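Local coordinates for core protein VP4 (Bluetongue virus, PDB 2JHP) that caps viral messenger RNA inside the virus core, carrying out successive steps of the capping reaction within a single elongated chain, at residues Arg463-Ala473 and Ala496-Ile507. Numbering follows the deposited sequence.
Sequences RDIRILDGNGA and AMNFAVSLKEPI
R466 reaches across to the end of segment 496-507, its chain bent at chi2 and chi3 (77° and -75°), bringing the guanidinium round to the backbone of E505. R466 NH2 gives E505 O a hydrogen bond of 2.8 Å that lies in the guanidinium plane, and also binds R463 O, tilted from that plane. I507 crosses R466 at about a right angle and sets CG1 over the centre of one guanidinium face, 3.4 Å from CZ of R466. Strands 466-469 and 499-503 pair antiparallel, and L468 N meets V501 O at 2.8 Å, almost straight. On the R466 and L503 face, V501 packs CB 3.7 Å from CB of A473, while I467 CD1 lies against S502 CB on the other face. D469 is the N-cap of helix 470-480, its OD1 accepting from G472 N at 2.7 Å and lying 3.8 Å from CG of M497. Joined through helices 470-480 and 493-496, the strands edge a mixed sheet: 499-503 lies between 433-437 and the outermost 466-469, consistent with the 3-2-1-4-5-7-6 order of Rossmann-like methyltransferases. With D567 salt-bridged to NE and Y462 O bound by NH1, the buried R466 charge is probably well compensated and its guanidinium fixed in rotation.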
ATOM      1  N   ARG A 463     -19.373  17.485   2.807  1.00 14.52           N
ATOM      2  CA  ARG A 463     -19.496  18.144   1.523  1.00  2.45           C
ATOM      3  C   ARG A 463     -18.313  17.741   0.619  1.00  7.13           C
ATOM      4  O   ARG A 463     -18.509  17.194  -0.467  1.00 11.58           O
ATOM      5  CB  ARG A 463     -19.554  19.648   1.773  1.00 -5.00           C
ATOM      6  CG  ARG A 463     -20.143  20.513   0.680  1.00 22.59           C
ATOM      7  CD  ARG A 463     -19.966  21.988   1.050  1.00 26.78           C
ATOM      8  NE  ARG A 463     -18.551  22.366   1.175  1.00 87.60           N
ATOM      9  CZ  ARG A 463     -17.891  22.523   2.326  1.00 57.46           C
ATOM     10  NH1 ARG A 463     -18.509  22.356   3.492  1.00 45.10           N
ATOM     11  NH2 ARG A 463     -16.605  22.860   2.312  1.00 29.46           N
ATOM     12  N   ASP A 464     -17.089  17.954   1.102  1.00  2.15           N
ATOM     13  CA  ASP A 464     -15.874  17.625   0.339  1.00 10.48           C
ATOM     14  C   ASP A 464     -15.306  16.231   0.561  1.00  8.27           C
ATOM     15  O   ASP A 464     -14.391  15.821  -0.156  1.00 12.88           O
ATOM     16  CB  ASP A 464     -14.772  18.657   0.596  1.00 -6.60           C
ATOM     17  CG  ASP A 464     -15.131  20.047   0.063  1.00 25.66           C
ATOM     18  OD1 ASP A 464     -16.034  20.157  -0.802  1.00 87.34           O
ATOM     19  OD2 ASP A 464     -14.504  21.030   0.513  1.00 72.11           O
ATOM     20  N   ILE A 465     -15.825  15.504   1.550  1.00 10.69           N
ATOM     21  CA  ILE A 465     -15.319  14.157   1.828  1.00 16.82           C
ATOM     22  C   ILE A 465     -16.330  13.075   1.485  1.00 28.13           C
ATOM     23  O   ILE A 465     -17.390  12.963   2.099  1.00 33.51           O
ATOM     24  CB  ILE A 465     -14.789  13.987   3.278  1.00 26.40           C
ATOM     25  CG1 ILE A 465     -13.732  15.045   3.610  1.00 33.64           C
ATOM     26  CG2 ILE A 465     -14.188  12.582   3.472  1.00 23.36           C
ATOM     27  CD1 ILE A 465     -12.410  14.864   2.886  1.00  9.64           C
ATOM     28  N   ARG A 466     -15.961  12.299   0.477  1.00 14.06           N
ATOM     29  CA  ARG A 466     -16.712  11.171  -0.021  1.00 11.17           C
ATOM     30  C   ARG A 466     -16.333   9.919   0.800  1.00 15.61           C
ATOM     31  O   ARG A 466     -15.156   9.608   0.965  1.00 14.31           O
ATOM     32  CB  ARG A 466     -16.343  10.992  -1.494  1.00 -8.21           C
ATOM     33  CG  ARG A 466     -17.491  10.794  -2.478  1.00 19.32           C
ATOM     34  CD  ARG A 466     -18.221  12.096  -2.808  1.00 -8.34           C
ATOM     35  NE  ARG A 466     -19.068  12.481  -1.679  1.00-12.65           N
ATOM     36  CZ  ARG A 466     -18.899  13.588  -0.965  1.00 48.37           C
ATOM     37  NH1 ARG A 466     -19.703  13.843   0.051  1.00-11.86           N
ATOM     38  NH2 ARG A 466     -17.934  14.443  -1.266  1.00-13.95           N
ATOM     39  N   ILE A 467     -17.328   9.224   1.338  1.00 10.55           N
ATOM     40  CA  ILE A 467     -17.069   8.067   2.194  1.00 13.02           C
ATOM     41  C   ILE A 467     -17.750   6.811   1.658  1.00 12.50           C
ATOM     42  O   ILE A 467     -18.973   6.742   1.568  1.00 18.67           O
ATOM     43  CB  ILE A 467     -17.430   8.345   3.698  1.00-10.28           C
ATOM     44  CG1 ILE A 467     -16.937   7.212   4.611  1.00 24.03           C
ATOM     45  CG2 ILE A 467     -18.911   8.559   3.895  1.00 27.11           C
ATOM     46  CD1 ILE A 467     -15.439   7.246   4.855  1.00 29.75           C
ATOM     47  N   LEU A 468     -16.937   5.828   1.285  1.00 11.84           N
ATOM     48  CA  LEU A 468     -17.436   4.624   0.624  1.00 14.89           C
ATOM     49  C   LEU A 468     -16.691   3.394   1.084  1.00 10.90           C
ATOM     50  O   LEU A 468     -15.606   3.493   1.649  1.00 18.63           O
ATOM     51  CB  LEU A 468     -17.266   4.742  -0.890  1.00 -8.23           C
ATOM     52  CG  LEU A 468     -17.805   5.937  -1.664  1.00 13.17           C
ATOM     53  CD1 LEU A 468     -17.151   5.904  -3.011  1.00-11.28           C
ATOM     54  CD2 LEU A 468     -19.332   5.892  -1.815  1.00-10.80           C
ATOM     55  N   ASP A 469     -17.275   2.229   0.833  1.00 14.77           N
ATOM     56  CA  ASP A 469     -16.586   0.978   1.066  1.00 13.05           C
ATOM     57  C   ASP A 469     -15.590   0.801  -0.064  1.00 14.83           C
ATOM     58  O   ASP A 469     -15.729   1.436  -1.107  1.00 14.24           O
ATOM     59  CB  ASP A 469     -17.554  -0.206   1.169  1.00 11.75           C
ATOM     60  CG  ASP A 469     -18.274  -0.505  -0.132  1.00 11.14           C
ATOM     61  OD1 ASP A 469     -17.596  -0.692  -1.165  1.00 22.48           O
ATOM     62  OD2 ASP A 469     -19.528  -0.584  -0.123  1.00 23.54           O
ATOM     63  N   GLY A 470     -14.590  -0.054   0.151  1.00 12.21           N
ATOM     64  CA  GLY A 470     -13.502  -0.250  -0.799  1.00  5.44           C
ATOM     65  C   GLY A 470     -13.924  -0.505  -2.233  1.00 10.95           C
ATOM     66  O   GLY A 470     -13.340   0.055  -3.167  1.00 16.23           O
ATOM     67  N   ASN A 471     -14.927  -1.358  -2.414  1.00 12.14           N
ATOM     68  CA  ASN A 471     -15.383  -1.675  -3.756  1.00  9.15           C
ATOM     69  C   ASN A 471     -16.060  -0.479  -4.406  1.00 13.55           C
ATOM     70  O   ASN A 471     -15.823  -0.199  -5.578  1.00 12.98           O
ATOM     71  CB  ASN A 471     -16.319  -2.879  -3.761  1.00 -9.86           C
ATOM     72  CG  ASN A 471     -16.595  -3.408  -5.181  1.00 -6.10           C
ATOM     73  OD1 ASN A 471     -17.685  -3.864  -5.467  1.00  8.28           O
ATOM     74  ND2 ASN A 471     -15.596  -3.386  -6.031  1.00 11.73           N
ATOM     75  N   GLY A 472     -16.886   0.223  -3.627  1.00 14.95           N
ATOM     76  CA  GLY A 472     -17.506   1.472  -4.051  1.00 16.15           C
ATOM     77  C   GLY A 472     -16.455   2.483  -4.465  1.00 16.50           C
ATOM     78  O   GLY A 472     -16.570   3.127  -5.511  1.00 16.17           O
ATOM     79  N   ALA A 473     -15.414   2.586  -3.647  1.00 12.79           N
ATOM     80  CA  ALA A 473     -14.320   3.516  -3.859  1.00 11.04           C
ATOM     81  C   ALA A 473     -13.622   3.263  -5.179  1.00 13.95           C
ATOM     82  O   ALA A 473     -13.296   4.213  -5.896  1.00 13.25           O
ATOM     83  CB  ALA A 473     -13.340   3.432  -2.721  1.00 14.21           C
ATOM     84  N   ALA A 496     -11.941  -5.674  -0.931  1.00 16.92           N
ATOM     85  CA  ALA A 496     -12.145  -4.223  -0.984  1.00 15.18           C
ATOM     86  C   ALA A 496     -13.212  -3.787   0.021  1.00 16.72           C
ATOM     87  O   ALA A 496     -13.043  -2.796   0.712  1.00 21.43           O
ATOM     88  CB  ALA A 496     -12.519  -3.795  -2.401  1.00 13.36           C
ATOM     89  N   MET A 497     -14.269  -4.587   0.133  1.00 14.70           N
ATOM     90  CA  MET A 497     -15.384  -4.325   1.037  1.00 23.47           C
ATOM     91  C   MET A 497     -15.123  -4.522   2.530  1.00 28.42           C
ATOM     92  O   MET A 497     -15.998  -4.230   3.340  1.00 16.20           O
ATOM     93  CB  MET A 497     -16.617  -5.105   0.593  1.00 26.10           C
ATOM     94  CG  MET A 497     -17.360  -4.422  -0.535  1.00 35.21           C
ATOM     95  SD  MET A 497     -18.687  -5.377  -1.248  1.00 21.21           S
ATOM     96  CE  MET A 497     -20.030  -4.848  -0.215  1.00 15.34           C
ATOM     97  N   ASN A 498     -13.936  -5.006   2.898  1.00 16.26           N
ATOM     98  CA  ASN A 498     -13.492  -4.962   4.288  1.00  9.19           C
ATOM     99  C   ASN A 498     -13.011  -3.585   4.723  1.00 15.82           C
ATOM    100  O   ASN A 498     -12.744  -3.377   5.906  1.00 17.32           O
ATOM    101  CB  ASN A 498     -12.344  -5.936   4.512  1.00 21.26           C
ATOM    102  CG  ASN A 498     -12.781  -7.387   4.452  1.00 27.00           C
ATOM    103  OD1 ASN A 498     -13.819  -7.765   4.993  1.00 25.26           O
ATOM    104  ND2 ASN A 498     -11.980  -8.208   3.794  1.00 25.09           N
ATOM    105  N   PHE A 499     -12.859  -2.660   3.769  1.00 12.11           N
ATOM    106  CA  PHE A 499     -12.318  -1.335   4.062  1.00 16.58           C
ATOM    107  C   PHE A 499     -13.360  -0.226   3.853  1.00 12.43           C
ATOM    108  O   PHE A 499     -14.219  -0.301   2.959  1.00 17.47           O
ATOM    109  CB  PHE A 499     -11.062  -1.039   3.223  1.00  9.27           C
ATOM    110  CG  PHE A 499      -9.861  -1.948   3.510  1.00 20.22           C
ATOM    111  CD1 PHE A 499      -9.616  -3.088   2.745  1.00 20.11           C
ATOM    112  CD2 PHE A 499      -8.935  -1.624   4.507  1.00  7.03           C
ATOM    113  CE1 PHE A 499      -8.491  -3.892   3.009  1.00 14.03           C
ATOM    114  CE2 PHE A 499      -7.838  -2.420   4.752  1.00-10.29           C
ATOM    115  CZ  PHE A 499      -7.619  -3.557   4.001  1.00-12.27           C
ATOM    116  N   ALA A 500     -13.305   0.797   4.693  1.00 31.69           N
ATOM    117  CA  ALA A 500     -13.954   2.041   4.327  1.00 12.65           C
ATOM    118  C   ALA A 500     -12.881   2.920   3.739  1.00 15.71           C
ATOM    119  O   ALA A 500     -11.732   2.887   4.191  1.00 19.45           O
ATOM    120  CB  ALA A 500     -14.654   2.742   5.533  1.00 -9.12           C
ATOM    121  N   VAL A 501     -13.265   3.680   2.714  1.00 21.65           N
ATOM    122  CA  VAL A 501     -12.367   4.614   2.054  1.00 12.70           C
ATOM    123  C   VAL A 501     -12.984   5.986   2.003  1.00 18.72           C
ATOM    124  O   VAL A 501     -14.153   6.156   1.633  1.00 19.28           O
ATOM    125  CB  VAL A 501     -12.022   4.187   0.620  1.00 26.37           C
ATOM    126  CG1 VAL A 501     -11.012   5.140   0.036  1.00  6.35           C
ATOM    127  CG2 VAL A 501     -11.485   2.768   0.585  1.00 10.39           C
ATOM    128  N   SER A 502     -12.176   6.969   2.366  1.00 -9.94           N
ATOM    129  CA  SER A 502     -12.561   8.368   2.279  1.00 -1.31           C
ATOM    130  C   SER A 502     -11.787   9.034   1.151  1.00  9.56           C
ATOM    131  O   SER A 502     -10.608   8.774   0.984  1.00  9.31           O
ATOM    132  CB  SER A 502     -12.274   9.053   3.619  1.00-12.83           C
ATOM    133  OG  SER A 502     -10.897   8.961   3.958  1.00 12.91           O
ATOM    134  N   LEU A 503     -12.451   9.897   0.383  1.00 -9.81           N
ATOM    135  CA  LEU A 503     -11.826  10.572  -0.765  1.00 10.61           C
ATOM    136  C   LEU A 503     -12.097  12.070  -0.756  1.00 11.84           C
ATOM    137  O   LEU A 503     -13.229  12.481  -0.515  1.00 19.50           O
ATOM    138  CB  LEU A 503     -12.346   9.989  -2.080  1.00  4.25           C
ATOM    139  CG  LEU A 503     -12.129   8.526  -2.438  1.00 14.35           C
ATOM    140  CD1 LEU A 503     -12.855   8.189  -3.716  1.00  8.12           C
ATOM    141  CD2 LEU A 503     -10.662   8.258  -2.611  1.00 17.39           C
ATOM    142  N   LYS A 504     -11.063  12.877  -1.021  1.00 18.12           N
ATOM    143  CA  LYS A 504     -11.243  14.325  -1.226  1.00 -3.84           C
ATOM    144  C   LYS A 504     -11.730  14.561  -2.658  1.00 -4.75           C
ATOM    145  O   LYS A 504     -11.000  15.037  -3.521  1.00 17.91           O
ATOM    146  CB  LYS A 504      -9.968  15.120  -0.927  1.00 11.79           C
ATOM    147  CG  LYS A 504     -10.213  16.600  -0.664  1.00 16.68           C
ATOM    148  CD  LYS A 504      -9.150  17.178   0.249  1.00 11.08           C
ATOM    149  CE  LYS A 504      -9.472  18.605   0.654  1.00127.29           C
ATOM    150  NZ  LYS A 504      -8.679  19.024   1.840  1.00 54.32           N
ATOM    151  N   GLU A 505     -12.980  14.151  -2.873  1.00-10.62           N
ATOM    152  CA  GLU A 505     -13.668  14.248  -4.149  1.00 -9.90           C
ATOM    153  C   GLU A 505     -15.059  14.876  -3.947  1.00-11.56           C
ATOM    154  O   GLU A 505     -15.812  14.417  -3.072  1.00 20.69           O
ATOM    155  CB  GLU A 505     -13.809  12.848  -4.768  1.00 -6.58           C
ATOM    156  CG  GLU A 505     -12.524  12.282  -5.345  1.00 23.25           C
ATOM    157  CD  GLU A 505     -11.941  13.173  -6.418  1.00 64.70           C
ATOM    158  OE1 GLU A 505     -12.675  14.018  -6.981  1.00 27.93           O
ATOM    159  OE2 GLU A 505     -10.737  13.027  -6.698  1.00  8.29           O
ATOM    160  N   PRO A 506     -15.403  15.908  -4.751  1.00  3.06           N
ATOM    161  CA  PRO A 506     -16.699  16.575  -4.579  1.00 11.51           C
ATOM    162  C   PRO A 506     -17.843  15.658  -4.980  1.00 19.91           C
ATOM    163  O   PRO A 506     -17.674  14.809  -5.852  1.00 17.71           O
ATOM    164  CB  PRO A 506     -16.620  17.805  -5.531  1.00 -9.08           C
ATOM    165  CG  PRO A 506     -15.632  17.431  -6.569  1.00-14.28           C
ATOM    166  CD  PRO A 506     -14.623  16.488  -5.861  1.00-10.70           C
ATOM    167  N   ILE A 507     -18.988  15.833  -4.327  1.00 19.19           N
ATOM    168  CA  ILE A 507     -20.222  15.155  -4.711  1.00 24.79           C
ATOM    169  C   ILE A 507     -20.435  15.330  -6.210  1.00 34.59           C
ATOM    170  O   ILE A 507     -20.296  16.439  -6.719  1.00 38.46           O
ATOM    171  CB  ILE A 507     -21.432  15.732  -3.946  1.00 30.34           C
ATOM    172  CG1 ILE A 507     -21.252  15.570  -2.431  1.00 48.71           C
ATOM    173  CG2 ILE A 507     -22.716  15.070  -4.405  1.00 11.51           C
ATOM    174  CD1 ILE A 507     -22.201  16.412  -1.581  1.00  8.36           C
TER